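Local atomic coordinates of phenylalanine--tRNA ligase beta subunit (Pyrococcus horikoshii, PDB entry 2CXI), a protein that catalyses the ATP-dependent attachment of L-phenylalanine to tRNA(Phe), as the beta subunit of an alpha2-beta2 tetramer, and is represented here by its N-terminal fragment. Residues 104-109 / 232-237; 242-247 / 273-278; 124-129 / 142-147. All coordinates share one frame; numbering follows the deposited sequence.

In the fold
All three contacts meet at one mixed sheet of the N-terminal fragment, in the part that holds the B3/4 domain. Interaction 1 is the strand pair within the sheet; interactions 2 and 3 set helices 240-255 and 116-133 against it. The centre of interaction 1 is about 8 Å from that of interaction 2 and about 9 Å from that of interaction 3. Y106 O and T275 OG1, 2.7 Å apart in a probable hydrogen bond, tie 1 to 2, while D234 O and G143 N, 2.8 Å apart, probably do the same for 1 and 3. The helices touch through A246 and I129. The predicted magnesium site, shared with the alpha subunit, lies elsewhere.

Interaction 1 (104-109 / 232-237); sequences GVYAIV and FIDVTG
Y106 and F232 lie on the same face of an antiparallel strand pair, 104-109 against 232-237, in the mixed sheet of the B3/4 domain region, the amino acid-editing part of this synthetase. The short strand axes run at 163° to each other. The pairing is regular: V105 with V235 and A107 with I233 are the hydrogen-bonded pairs, each making two backbone bonds, and the shortest of the four joins I233 N to A107 O at 2.8 Å.

The two rings are turned almost alike, their planes only 15° apart, yet they are slid past one another, with centroids 5.8 Å apart and little overlap. Contact comes at F232 CZ, 3.6 Å from Y106 CD1. With CG anti to the backbone N (chi1 174°), F232 swings its ring across toward the partner strand, where I108 CG1 meets its edge in the ring plane, 3.9 Å from F232 CD2. V91 of strand 84-93 touches both aromatics.

I233 belongs to the other face, and its CD1 reaches V109 CG2 at 4.0 Å. On that face V105 and V235 also pack against helix 240-255, through L240 and L247 respectively.

Farther along the Y106 ring, CE1 sits tightly against D234 CB, 3.2 Å away. A phenylalanine in place of Y106 would probably leave the water beyond the ring without its hydroxyl partner and break the bridge to D234. That water lies 2.8 Å from Y106 OH and donates to D234 OD1, also at 2.8 Å.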
ATOM      1  N   GLY A 104       3.350  -8.555 -22.691  1.00 15.58           N
ATOM      2  CA  GLY A 104       2.911  -7.148 -22.632  1.00 14.41           C
ATOM      3  C   GLY A 104       4.122  -6.329 -22.167  1.00 14.58           C
ATOM      4  O   GLY A 104       4.899  -6.746 -21.266  1.00 14.67           O
ATOM      5  N   VAL A 105       4.334  -5.184 -22.811  1.00 13.52           N
ATOM      6  CA  VAL A 105       5.323  -4.204 -22.364  1.00 13.22           C
ATOM      7  C   VAL A 105       4.593  -2.863 -22.409  1.00 13.91           C
ATOM      8  O   VAL A 105       3.599  -2.695 -23.159  1.00 13.80           O
ATOM      9  CB  VAL A 105       6.609  -4.177 -23.255  1.00 12.89           C
ATOM     10  CG1 VAL A 105       7.399  -5.525 -23.092  1.00 14.14           C
ATOM     11  CG2 VAL A 105       6.224  -3.954 -24.768  1.00 13.33           C
ATOM     12  N   TYR A 106       5.092  -1.913 -21.630  1.00 13.39           N
ATOM     13  CA  TYR A 106       4.335  -0.712 -21.274  1.00 13.83           C
ATOM     14  C   TYR A 106       5.237   0.514 -21.154  1.00 13.92           C
ATOM     15  O   TYR A 106       6.419   0.416 -20.801  1.00 13.83           O
ATOM     16  CB  TYR A 106       3.582  -0.936 -19.932  1.00 13.38           C
ATOM     17  CG  TYR A 106       2.739  -2.203 -20.021  1.00 14.30           C
ATOM     18  CD1 TYR A 106       1.430  -2.156 -20.499  1.00 13.05           C
ATOM     19  CD2 TYR A 106       3.294  -3.443 -19.718  1.00 12.22           C
ATOM     20  CE1 TYR A 106       0.681  -3.319 -20.663  1.00 14.32           C
ATOM     21  CE2 TYR A 106       2.568  -4.605 -19.878  1.00 12.14           C
ATOM     22  CZ  TYR A 106       1.269  -4.529 -20.360  1.00 12.57           C
ATOM     23  OH  TYR A 106       0.594  -5.690 -20.544  1.00 14.98           O
ATOM     24  N   ALA A 107       4.641   1.674 -21.372  1.00 14.96           N
ATOM     25  CA  ALA A 107       5.322   2.932 -21.127  1.00 15.66           C
ATOM     26  C   ALA A 107       4.307   4.018 -20.787  1.00 15.09           C
ATOM     27  O   ALA A 107       3.113   3.932 -21.119  1.00 15.05           O
ATOM     28  CB  ALA A 107       6.200   3.323 -22.346  1.00 14.99           C
ATOM     29  N   ILE A 108       4.811   5.041 -20.116  1.00 15.11           N
ATOM     30  CA  ILE A 108       4.069   6.263 -19.926  1.00 14.79           C
ATOM     31  C   ILE A 108       4.844   7.370 -20.614  1.00 14.27           C
ATOM     32  O   ILE A 108       6.052   7.464 -20.492  1.00 15.17           O
ATOM     33  CB  ILE A 108       3.874   6.561 -18.408  1.00 14.40           C
ATOM     34  CG1 ILE A 108       2.999   5.480 -17.787  1.00 16.54           C
ATOM     35  CG2 ILE A 108       3.272   7.998 -18.169  1.00 14.55           C
ATOM     36  CD1 ILE A 108       3.154   5.369 -16.245  1.00 22.27           C
ATOM     37  N   VAL A 109       4.136   8.217 -21.329  1.00 14.61           N
ATOM     38  CA  VAL A 109       4.763   9.424 -21.902  1.00 14.86           C
ATOM     39  C   VAL A 109       4.007  10.659 -21.357  1.00 16.02           C
ATOM     40  O   VAL A 109       2.789  10.789 -21.574  1.00 16.55           O
ATOM     41  CB  VAL A 109       4.742   9.404 -23.433  1.00 14.22           C
ATOM     42  CG1 VAL A 109       5.478  10.636 -24.014  1.00 14.44           C
ATOM     43  CG2 VAL A 109       5.402   8.153 -23.971  1.00 16.42           C
ATOM     44  N   PHE A 232      -0.652   6.331 -21.529  1.00 15.61           N
ATOM     45  CA  PHE A 232      -0.212   5.021 -21.084  1.00 14.95           C
ATOM     46  C   PHE A 232      -0.296   4.115 -22.337  1.00 14.03           C
ATOM     47  O   PHE A 232      -1.344   4.044 -23.017  1.00 14.10           O
ATOM     48  CB  PHE A 232      -1.111   4.513 -19.931  1.00 13.25           C
ATOM     49  CG  PHE A 232      -0.803   3.085 -19.496  1.00 16.99           C
ATOM     50  CD1 PHE A 232      -1.630   2.012 -19.905  1.00 16.27           C
ATOM     51  CD2 PHE A 232       0.312   2.812 -18.682  1.00 16.80           C
ATOM     52  CE1 PHE A 232      -1.341   0.686 -19.515  1.00 18.10           C
ATOM     53  CE2 PHE A 232       0.601   1.471 -18.297  1.00 16.53           C
ATOM     54  CZ  PHE A 232      -0.223   0.431 -18.708  1.00 14.39           C
ATOM     55  N   ILE A 233       0.805   3.470 -22.668  1.00 14.40           N
ATOM     56  CA  ILE A 233       0.837   2.637 -23.918  1.00 14.31           C
ATOM     57  C   ILE A 233       1.049   1.176 -23.568  1.00 13.54           C
ATOM     58  O   ILE A 233       1.911   0.871 -22.739  1.00 13.97           O
ATOM     59  CB  ILE A 233       1.964   3.117 -24.869  1.00 14.55           C
ATOM     60  CG1 ILE A 233       1.810   4.614 -25.270  1.00 14.54           C
ATOM     61  CG2 ILE A 233       2.053   2.194 -26.171  1.00 14.17           C
ATOM     62  CD1 ILE A 233       3.184   5.253 -25.614  1.00 15.61           C
ATOM     63  N   ASP A 234       0.278   0.268 -24.173  1.00 12.98           N
ATOM     64  CA  ASP A 234       0.542  -1.170 -23.988  1.00 13.96           C
ATOM     65  C   ASP A 234       0.844  -1.784 -25.353  1.00 13.49           C
ATOM     66  O   ASP A 234       0.244  -1.371 -26.366  1.00 13.96           O
ATOM     67  CB  ASP A 234      -0.607  -1.907 -23.274  1.00 12.50           C
ATOM     68  CG  ASP A 234      -1.743  -2.360 -24.231  1.00 16.31           C
ATOM     69  OD1 ASP A 234      -1.909  -3.593 -24.472  1.00 12.59           O
ATOM     70  OD2 ASP A 234      -2.503  -1.554 -24.804  1.00 17.18           O
ATOM     71  N   VAL A 235       1.766  -2.741 -25.385  1.00 13.79           N
ATOM     72  CA  VAL A 235       2.006  -3.500 -26.606  1.00 14.29           C
ATOM     73  C   VAL A 235       2.055  -4.951 -26.236  1.00 14.50           C
ATOM     74  O   VAL A 235       2.782  -5.320 -25.308  1.00 14.49           O
ATOM     75  CB  VAL A 235       3.353  -3.148 -27.251  1.00 14.53           C
ATOM     76  CG1 VAL A 235       3.419  -3.753 -28.689  1.00 15.66           C
ATOM     77  CG2 VAL A 235       3.616  -1.603 -27.246  1.00 13.23           C
ATOM     78  N   THR A 236       1.257  -5.757 -26.934  1.00 14.23           N
ATOM     79  CA  THR A 236       1.202  -7.187 -26.672  1.00 14.28           C
ATOM     80  C   THR A 236       1.568  -8.014 -27.907  1.00 14.53           C
ATOM     81  O   THR A 236       1.411  -7.542 -29.056  1.00 14.86           O
ATOM     82  CB  THR A 236      -0.180  -7.624 -26.173  1.00 13.87           C
ATOM     83  OG1 THR A 236      -1.187  -7.170 -27.095  1.00 14.72           O
ATOM     84  CG2 THR A 236      -0.532  -6.956 -24.776  1.00 13.67           C
ATOM     85  N   GLY A 237       1.958  -9.261 -27.661  1.00 15.55           N
ATOM     86  CA  GLY A 237       2.219 -10.178 -28.761  1.00 16.52           C
ATOM     87  C   GLY A 237       2.942 -11.408 -28.279  1.00 17.59           C
ATOM     88  O   GLY A 237       2.834 -11.783 -27.111  1.00 17.89           O
TER
HETATM   89  O   HOH W   1      -1.588  -5.263 -22.297  1.00 15.30           O

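Interaction 2 (242-247 / 273-278)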
ATOM      1  N   LYS A 242       9.935  -8.259 -30.331  1.00 17.83           N
ATOM      2  CA  LYS A 242       9.074  -7.566 -31.292  1.00 18.09           C
ATOM      3  C   LYS A 242       8.167  -6.491 -30.642  1.00 16.53           C
ATOM      4  O   LYS A 242       8.034  -5.371 -31.174  1.00 14.90           O
ATOM      5  CB  LYS A 242       8.238  -8.544 -32.123  1.00 18.91           C
ATOM      6  CG  LYS A 242       9.019  -9.178 -33.301  1.00 22.77           C
ATOM      7  CD  LYS A 242       8.059  -9.876 -34.277  1.00 22.80           C
ATOM      8  CE  LYS A 242       7.066  -8.884 -34.832  1.00 28.30           C
ATOM      9  NZ  LYS A 242       7.537  -8.419 -36.159  1.00 32.17           N
ATOM     10  N   VAL A 243       7.583  -6.823 -29.498  1.00 14.90           N
ATOM     11  CA  VAL A 243       6.739  -5.847 -28.764  1.00 14.86           C
ATOM     12  C   VAL A 243       7.573  -4.695 -28.209  1.00 15.17           C
ATOM     13  O   VAL A 243       7.097  -3.551 -28.137  1.00 13.65           O
ATOM     14  CB  VAL A 243       5.835  -6.517 -27.739  1.00 15.38           C
ATOM     15  CG1 VAL A 243       4.835  -7.489 -28.478  1.00 16.27           C
ATOM     16  CG2 VAL A 243       6.649  -7.279 -26.644  1.00 13.04           C
HETATM   17  N   MSE A 244       8.829  -4.973 -27.855  1.00 15.76           N
HETATM   18  CA  MSE A 244       9.725  -3.907 -27.383  1.00 19.22           C
HETATM   19  C   MSE A 244      10.145  -2.948 -28.489  1.00 17.04           C
HETATM   20  O   MSE A 244      10.212  -1.763 -28.278  1.00 15.00           O
HETATM   21  CB  MSE A 244      10.950  -4.513 -26.722  1.00 20.08           C
HETATM   22  CG  MSE A 244      10.578  -5.241 -25.456  0.50 22.81           C
HETATM   23 SE   MSE A 244      10.623  -4.020 -23.957  0.50 36.45          SE
HETATM   24  CE  MSE A 244      12.614  -4.045 -23.625  0.50 28.40           C
ATOM     25  N   LEU A 245      10.435  -3.484 -29.664  1.00 15.77           N
ATOM     26  CA  LEU A 245      10.727  -2.632 -30.831  1.00 15.98           C
ATOM     27  C   LEU A 245       9.574  -1.669 -31.082  1.00 13.80           C
ATOM     28  O   LEU A 245       9.788  -0.460 -31.178  1.00 13.92           O
ATOM     29  CB  LEU A 245      11.008  -3.494 -32.073  1.00 14.70           C
ATOM     30  CG  LEU A 245      11.604  -2.775 -33.293  1.00 17.78           C
ATOM     31  CD1 LEU A 245      10.518  -1.965 -34.078  1.00 19.65           C
ATOM     32  CD2 LEU A 245      12.836  -1.949 -32.902  1.00 22.64           C
ATOM     33  N   ALA A 246       8.354  -2.218 -31.152  1.00 12.81           N
ATOM     34  CA  ALA A 246       7.152  -1.438 -31.426  1.00 14.09           C
ATOM     35  C   ALA A 246       6.928  -0.354 -30.327  1.00 13.22           C
ATOM     36  O   ALA A 246       6.618   0.829 -30.600  1.00 12.43           O
ATOM     37  CB  ALA A 246       5.965  -2.379 -31.490  1.00 13.00           C
ATOM     38  N   LEU A 247       7.138  -0.739 -29.079  1.00 13.08           N
ATOM     39  CA  LEU A 247       6.999   0.221 -27.971  1.00 12.30           C
ATOM     40  C   LEU A 247       8.032   1.352 -28.119  1.00 12.99           C
ATOM     41  O   LEU A 247       7.723   2.538 -27.921  1.00 12.46           O
ATOM     42  CB  LEU A 247       7.255  -0.517 -26.638  1.00 12.09           C
ATOM     43  CG  LEU A 247       7.148   0.369 -25.386  1.00 15.61           C
ATOM     44  CD1 LEU A 247       5.621   0.781 -25.181  1.00 14.39           C
ATOM     45  CD2 LEU A 247       7.721  -0.359 -24.137  1.00 13.50           C
ATOM     46  N   ILE A 273      10.766  -6.856 -15.623  1.00 22.50           N
ATOM     47  CA  ILE A 273      11.550  -6.039 -16.583  1.00 21.92           C
ATOM     48  C   ILE A 273      11.126  -4.600 -16.559  1.00 21.39           C
ATOM     49  O   ILE A 273       9.964  -4.313 -16.362  1.00 22.45           O
ATOM     50  CB  ILE A 273      11.396  -6.542 -18.081  1.00 22.17           C
ATOM     51  CG1 ILE A 273       9.903  -6.654 -18.466  1.00 22.27           C
ATOM     52  CG2 ILE A 273      12.178  -7.827 -18.318  1.00 24.09           C
ATOM     53  CD1 ILE A 273       9.616  -6.955 -19.917  1.00 23.17           C
ATOM     54  N   GLU A 274      12.029  -3.698 -16.875  1.00 20.12           N
ATOM     55  CA  GLU A 274      11.694  -2.297 -16.845  1.00 20.80           C
ATOM     56  C   GLU A 274      11.532  -1.854 -18.289  1.00 18.76           C
ATOM     57  O   GLU A 274      12.481  -1.960 -19.078  1.00 18.64           O
ATOM     58  CB  GLU A 274      12.817  -1.510 -16.178  1.00 20.74           C
ATOM     59  CG  GLU A 274      12.557  -0.012 -16.124  1.00 23.65           C
ATOM     60  CD  GLU A 274      13.778   0.825 -15.699  1.00 27.28           C
ATOM     61  OE1 GLU A 274      14.819   0.239 -15.292  1.00 35.13           O
ATOM     62  OE2 GLU A 274      13.716   2.095 -15.795  1.00 34.94           O
ATOM     63  N   THR A 275      10.349  -1.379 -18.664  1.00 16.04           N
ATOM     64  CA  THR A 275      10.148  -0.937 -20.081  1.00 15.67           C
ATOM     65  C   THR A 275       9.699   0.542 -20.168  1.00 15.21           C
ATOM     66  O   THR A 275       9.058   1.020 -19.229  1.00 15.76           O
ATOM     67  CB  THR A 275       9.139  -1.857 -20.837  1.00 15.63           C
ATOM     68  OG1 THR A 275       7.869  -1.757 -20.227  1.00 13.78           O
ATOM     69  CG2 THR A 275       9.487  -3.354 -20.706  1.00 17.90           C
ATOM     70  N   PRO A 276      10.006   1.285 -21.252  1.00 15.77           N
ATOM     71  CA  PRO A 276      10.870   0.847 -22.361  1.00 16.68           C
ATOM     72  C   PRO A 276      12.333   0.839 -21.971  1.00 17.55           C
ATOM     73  O   PRO A 276      12.761   1.539 -21.031  1.00 18.90           O
ATOM     74  CB  PRO A 276      10.654   1.940 -23.438  1.00 16.45           C
ATOM     75  CG  PRO A 276      10.421   3.232 -22.580  1.00 15.26           C
ATOM     76  CD  PRO A 276       9.594   2.705 -21.399  1.00 16.60           C
ATOM     77  N   ASP A 277      13.099   0.051 -22.690  1.00 18.55           N
ATOM     78  CA  ASP A 277      14.554   0.088 -22.559  1.00 18.32           C
ATOM     79  C   ASP A 277      15.119   0.709 -23.814  1.00 17.95           C
ATOM     80  O   ASP A 277      15.129   0.066 -24.862  1.00 18.44           O
ATOM     81  CB  ASP A 277      15.055  -1.337 -22.425  1.00 19.36           C
ATOM     82  CG  ASP A 277      16.587  -1.430 -22.288  1.00 22.40           C
ATOM     83  OD1 ASP A 277      17.327  -0.411 -22.368  1.00 23.79           O
ATOM     84  OD2 ASP A 277      17.113  -2.534 -22.111  1.00 24.32           O
ATOM     85  N   LEU A 278      15.610   1.946 -23.715  1.00 16.71           N
ATOM     86  CA  LEU A 278      16.100   2.643 -24.892  1.00 17.33           C
ATOM     87  C   LEU A 278      17.632   2.711 -24.927  1.00 18.43           C
ATOM     88  O   LEU A 278      18.193   3.577 -25.584  1.00 17.61           O
ATOM     89  CB  LEU A 278      15.495   4.027 -24.954  1.00 18.23           C
ATOM     90  CG  LEU A 278      13.968   4.057 -25.165  1.00 17.28           C
ATOM     91  CD1 LEU A 278      13.561   5.524 -25.191  1.00 18.69           C
ATOM     92  CD2 LEU A 278      13.514   3.391 -26.481  1.00 17.62           C
TER
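L247 drives one methyl of its branched end, CD2, into the angle between T275 and P276, where helix 240-255 packs against the end of strand 272-275. This is helix-on-sheet packing: strand 272-275 pairs antiparallel with strand 260-267, and the chain leaves it through a cis peptide bond just before P276.

The tight part is apolar and rests on M244 and L247. M244 is a selenomethionine modelled in two conformers, so its approach is less certain; in one of them the chain bends at chi2 and chi3 and lays SE 3.5 Å from T275 CG2. Beside it, L247 CD2 stands 3.8 Å from P276 CB and 3.9 Å from T275 CB, and the leucine and proline side chains cross at about a right angle. CG of L247 is anti to the backbone N (chi1 180°), which carries the branch out from the helix toward the strand. T275 turns its two ends to different uses. OG1 is hydrogen-bonded to the backbone O of Y106 in strand 103-110, so the polar end of this buried side chain is satisfied, while CG2 faces the helix. P276 also rests on A107 of that strand.

The loose, solvent side is D277, which is exposed. Its OD1 is hydrogen-bonded to T279 OG1, and toward the helix it offers CB, 3.8 Å from M244 CE in that conformer.

Interaction 3 (124-129 / 142-147); sequences QLQEKI and IGIFDF
I129 and I142 make the apolar half of a helix-on-sheet contact, in which helix 116-133 and the strand that follows it, 140-146, pack side by side in the B3/4 domain. Helix 124-129 and strand 142-146 run nearly antiparallel, at 163°, with axes 8.7 Å apart.

The hydrophobic contact is made by the far end of I142. Its CD1 is 3.7 Å from both I129 CB and I129 CG2, and the two side chains cross at about a right angle. Behind this pair, I129 leans on A246 and V249 of helix 240-255, and I142 on I233 and V235 of the adjoining strand, so the isoleucines join helix layer to sheet.

Q126 supplies the mixed part. Its CG is anti to the backbone N (chi1 161°) and the chain is extended beyond, which carries the side chain obliquely across the strand, past I142 and on to I144. The aliphatic portion packs first, with Q126 CG 4.0 Å from I142 CB. The carboxamide then comes close to the backbone carbonyl of I142, CD lying 3.5 Å from I142 O. Farther along the strand, the same carbon, Q126 CD, is 3.9 Å from I144 CD1.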
ATOM      1  N   GLN A 124      -2.584   6.501 -36.512  1.00 21.53           N
ATOM      2  CA  GLN A 124      -2.177   5.875 -37.773  1.00 21.40           C
ATOM      3  C   GLN A 124      -0.922   4.988 -37.545  1.00 20.29           C
ATOM      4  O   GLN A 124      -0.833   3.884 -38.088  1.00 20.28           O
ATOM      5  CB  GLN A 124      -1.845   6.952 -38.778  1.00 20.08           C
ATOM      6  CG  GLN A 124      -1.427   6.425 -40.110  1.00 22.50           C
ATOM      7  CD  GLN A 124      -1.264   7.537 -41.134  1.00 23.32           C
ATOM      8  OE1 GLN A 124      -1.890   7.505 -42.194  1.00 25.83           O
ATOM      9  NE2 GLN A 124      -0.380   8.485 -40.843  1.00 19.81           N
ATOM     10  N   LEU A 125       0.008   5.479 -36.734  1.00 20.02           N
ATOM     11  CA  LEU A 125       1.236   4.725 -36.422  1.00 20.17           C
ATOM     12  C   LEU A 125       0.919   3.413 -35.683  1.00 20.22           C
ATOM     13  O   LEU A 125       1.426   2.320 -36.008  1.00 19.24           O
ATOM     14  CB  LEU A 125       2.259   5.589 -35.677  1.00 20.11           C
ATOM     15  CG  LEU A 125       3.607   4.904 -35.353  1.00 19.56           C
ATOM     16  CD1 LEU A 125       4.320   4.448 -36.620  1.00 19.76           C
ATOM     17  CD2 LEU A 125       4.476   5.867 -34.545  1.00 21.00           C
ATOM     18  N   GLN A 126       0.005   3.514 -34.743  1.00 19.91           N
ATOM     19  CA  GLN A 126      -0.506   2.351 -34.041  1.00 20.97           C
ATOM     20  C   GLN A 126      -1.064   1.318 -35.044  1.00 20.71           C
ATOM     21  O   GLN A 126      -0.719   0.130 -34.997  1.00 18.96           O
ATOM     22  CB  GLN A 126      -1.509   2.880 -32.997  1.00 21.39           C
ATOM     23  CG  GLN A 126      -2.473   1.975 -32.426  1.00 25.30           C
ATOM     24  CD  GLN A 126      -3.313   2.700 -31.365  1.00 27.75           C
ATOM     25  OE1 GLN A 126      -3.773   2.075 -30.444  1.00 27.53           O
ATOM     26  NE2 GLN A 126      -3.484   4.021 -31.499  1.00 26.33           N
ATOM     27  N   GLU A 127      -1.868   1.771 -36.005  1.00 21.65           N
ATOM     28  CA  GLU A 127      -2.415   0.876 -37.005  1.00 22.92           C
ATOM     29  C   GLU A 127      -1.352   0.368 -37.972  1.00 21.63           C
ATOM     30  O   GLU A 127      -1.357  -0.803 -38.316  1.00 22.68           O
ATOM     31  CB  GLU A 127      -3.543   1.555 -37.796  1.00 22.91           C
ATOM     32  CG  GLU A 127      -4.727   2.001 -36.936  1.00 25.70           C
ATOM     33  CD  GLU A 127      -5.714   2.957 -37.639  1.00 27.60           C
ATOM     34  OE1 GLU A 127      -5.497   3.373 -38.820  1.00 33.34           O
ATOM     35  OE2 GLU A 127      -6.728   3.303 -36.997  1.00 31.97           O
ATOM     36  N   LYS A 128      -0.489   1.245 -38.470  1.00 21.67           N
ATOM     37  CA  LYS A 128       0.534   0.807 -39.464  1.00 20.30           C
ATOM     38  C   LYS A 128       1.509  -0.186 -38.852  1.00 19.17           C
ATOM     39  O   LYS A 128       1.860  -1.190 -39.474  1.00 18.16           O
ATOM     40  CB  LYS A 128       1.314   1.997 -40.016  1.00 20.86           C
ATOM     41  CG  LYS A 128       0.440   3.032 -40.721  1.00 22.75           C
ATOM     42  CD  LYS A 128      -0.165   2.508 -42.042  1.00 22.75           C
ATOM     43  CE  LYS A 128      -1.286   3.437 -42.490  1.00 27.28           C
ATOM     44  NZ  LYS A 128      -1.798   3.072 -43.874  1.00 26.92           N
ATOM     45  N   ILE A 129       1.942   0.051 -37.609  1.00 19.30           N
ATOM     46  CA  ILE A 129       2.799  -0.963 -36.966  1.00 18.72           C
ATOM     47  C   ILE A 129       2.080  -2.315 -36.834  1.00 19.53           C
ATOM     48  O   ILE A 129       2.641  -3.375 -37.161  1.00 18.09           O
ATOM     49  CB  ILE A 129       3.346  -0.480 -35.575  1.00 18.56           C
ATOM     50  CG1 ILE A 129       4.292   0.730 -35.775  1.00 15.19           C
ATOM     51  CG2 ILE A 129       4.070  -1.667 -34.867  1.00 18.21           C
ATOM     52  CD1 ILE A 129       4.779   1.326 -34.499  1.00 17.41           C
ATOM     53  N   ILE A 142      -1.121  -2.589 -30.405  1.00 14.96           N
ATOM     54  CA  ILE A 142      -0.756  -1.431 -29.587  1.00 15.47           C
ATOM     55  C   ILE A 142      -2.018  -0.798 -29.085  1.00 15.91           C
ATOM     56  O   ILE A 142      -2.927  -0.465 -29.871  1.00 13.65           O
ATOM     57  CB  ILE A 142       0.085  -0.381 -30.402  1.00 15.77           C
ATOM     58  CG1 ILE A 142       1.389  -1.033 -30.882  1.00 13.93           C
ATOM     59  CG2 ILE A 142       0.344   0.952 -29.568  1.00 13.47           C
ATOM     60  CD1 ILE A 142       2.043  -0.298 -32.123  1.00 16.50           C
ATOM     61  N   GLY A 143      -2.060  -0.599 -27.779  1.00 15.46           N
ATOM     62  CA  GLY A 143      -3.110   0.243 -27.169  1.00 15.85           C
ATOM     63  C   GLY A 143      -2.534   1.565 -26.625  1.00 15.87           C
ATOM     64  O   GLY A 143      -1.377   1.616 -26.127  1.00 14.22           O
ATOM     65  N   ILE A 144      -3.338   2.627 -26.715  1.00 14.34           N
ATOM     66  CA  ILE A 144      -2.981   3.922 -26.103  1.00 16.03           C
ATOM     67  C   ILE A 144      -4.137   4.425 -25.260  1.00 15.89           C
ATOM     68  O   ILE A 144      -5.310   4.293 -25.645  1.00 15.66           O
ATOM     69  CB  ILE A 144      -2.593   4.950 -27.170  1.00 16.15           C
ATOM     70  CG1 ILE A 144      -1.359   4.471 -27.937  1.00 16.63           C
ATOM     71  CG2 ILE A 144      -2.215   6.255 -26.516  1.00 19.95           C
ATOM     72  CD1 ILE A 144      -1.177   5.234 -29.257  1.00 24.00           C
ATOM     73  N   PHE A 145      -3.791   4.994 -24.107  1.00 16.42           N
ATOM     74  CA  PHE A 145      -4.755   5.340 -23.058  1.00 15.04           C
ATOM     75  C   PHE A 145      -4.367   6.644 -22.386  1.00 16.21           C
ATOM     76  O   PHE A 145      -3.190   6.971 -22.298  1.00 14.83           O
ATOM     77  CB  PHE A 145      -4.875   4.206 -22.013  1.00 15.08           C
ATOM     78  CG  PHE A 145      -5.226   2.860 -22.631  1.00 14.98           C
ATOM     79  CD1 PHE A 145      -4.214   1.980 -23.016  1.00 15.61           C
ATOM     80  CD2 PHE A 145      -6.565   2.535 -22.937  1.00 18.07           C
ATOM     81  CE1 PHE A 145      -4.520   0.747 -23.646  1.00 13.40           C
ATOM     82  CE2 PHE A 145      -6.885   1.313 -23.555  1.00 14.13           C
ATOM     83  CZ  PHE A 145      -5.860   0.416 -23.890  1.00 11.27           C
ATOM     84  N   ASP A 146      -5.363   7.365 -21.884  1.00 16.25           N
ATOM     85  CA  ASP A 146      -5.092   8.520 -21.044  1.00 17.60           C
ATOM     86  C   ASP A 146      -4.745   8.069 -19.623  1.00 17.20           C
ATOM     87  O   ASP A 146      -5.612   7.564 -18.861  1.00 17.46           O
ATOM     88  CB  ASP A 146      -6.329   9.440 -21.033  1.00 17.07           C
ATOM     89  CG  ASP A 146      -6.038  10.823 -20.432  1.00 20.57           C
ATOM     90  OD1 ASP A 146      -5.230  10.945 -19.482  1.00 20.38           O
ATOM     91  OD2 ASP A 146      -6.546  11.846 -20.925  1.00 20.47           O
ATOM     92  N   PHE A 147      -3.477   8.242 -19.261  1.00 17.19           N
ATOM     93  CA  PHE A 147      -2.956   7.761 -17.975  1.00 16.96           C
ATOM     94  C   PHE A 147      -3.674   8.373 -16.756  1.00 18.18           C
ATOM     95  O   PHE A 147      -3.874   7.699 -15.714  1.00 15.28           O
ATOM     96  CB  PHE A 147      -1.449   7.991 -17.881  1.00 16.83           C
ATOM     97  CG  PHE A 147      -0.856   7.548 -16.551  1.00 18.94           C
ATOM     98  CD1 PHE A 147      -0.808   6.208 -16.225  1.00 18.29           C
ATOM     99  CD2 PHE A 147      -0.403   8.491 -15.621  1.00 23.31           C
ATOM    100  CE1 PHE A 147      -0.275   5.757 -14.967  1.00 19.36           C
ATOM    101  CE2 PHE A 147       0.135   8.067 -14.364  1.00 24.44           C
ATOM    102  CZ  PHE A 147       0.201   6.678 -14.072  1.00 18.45           C
TER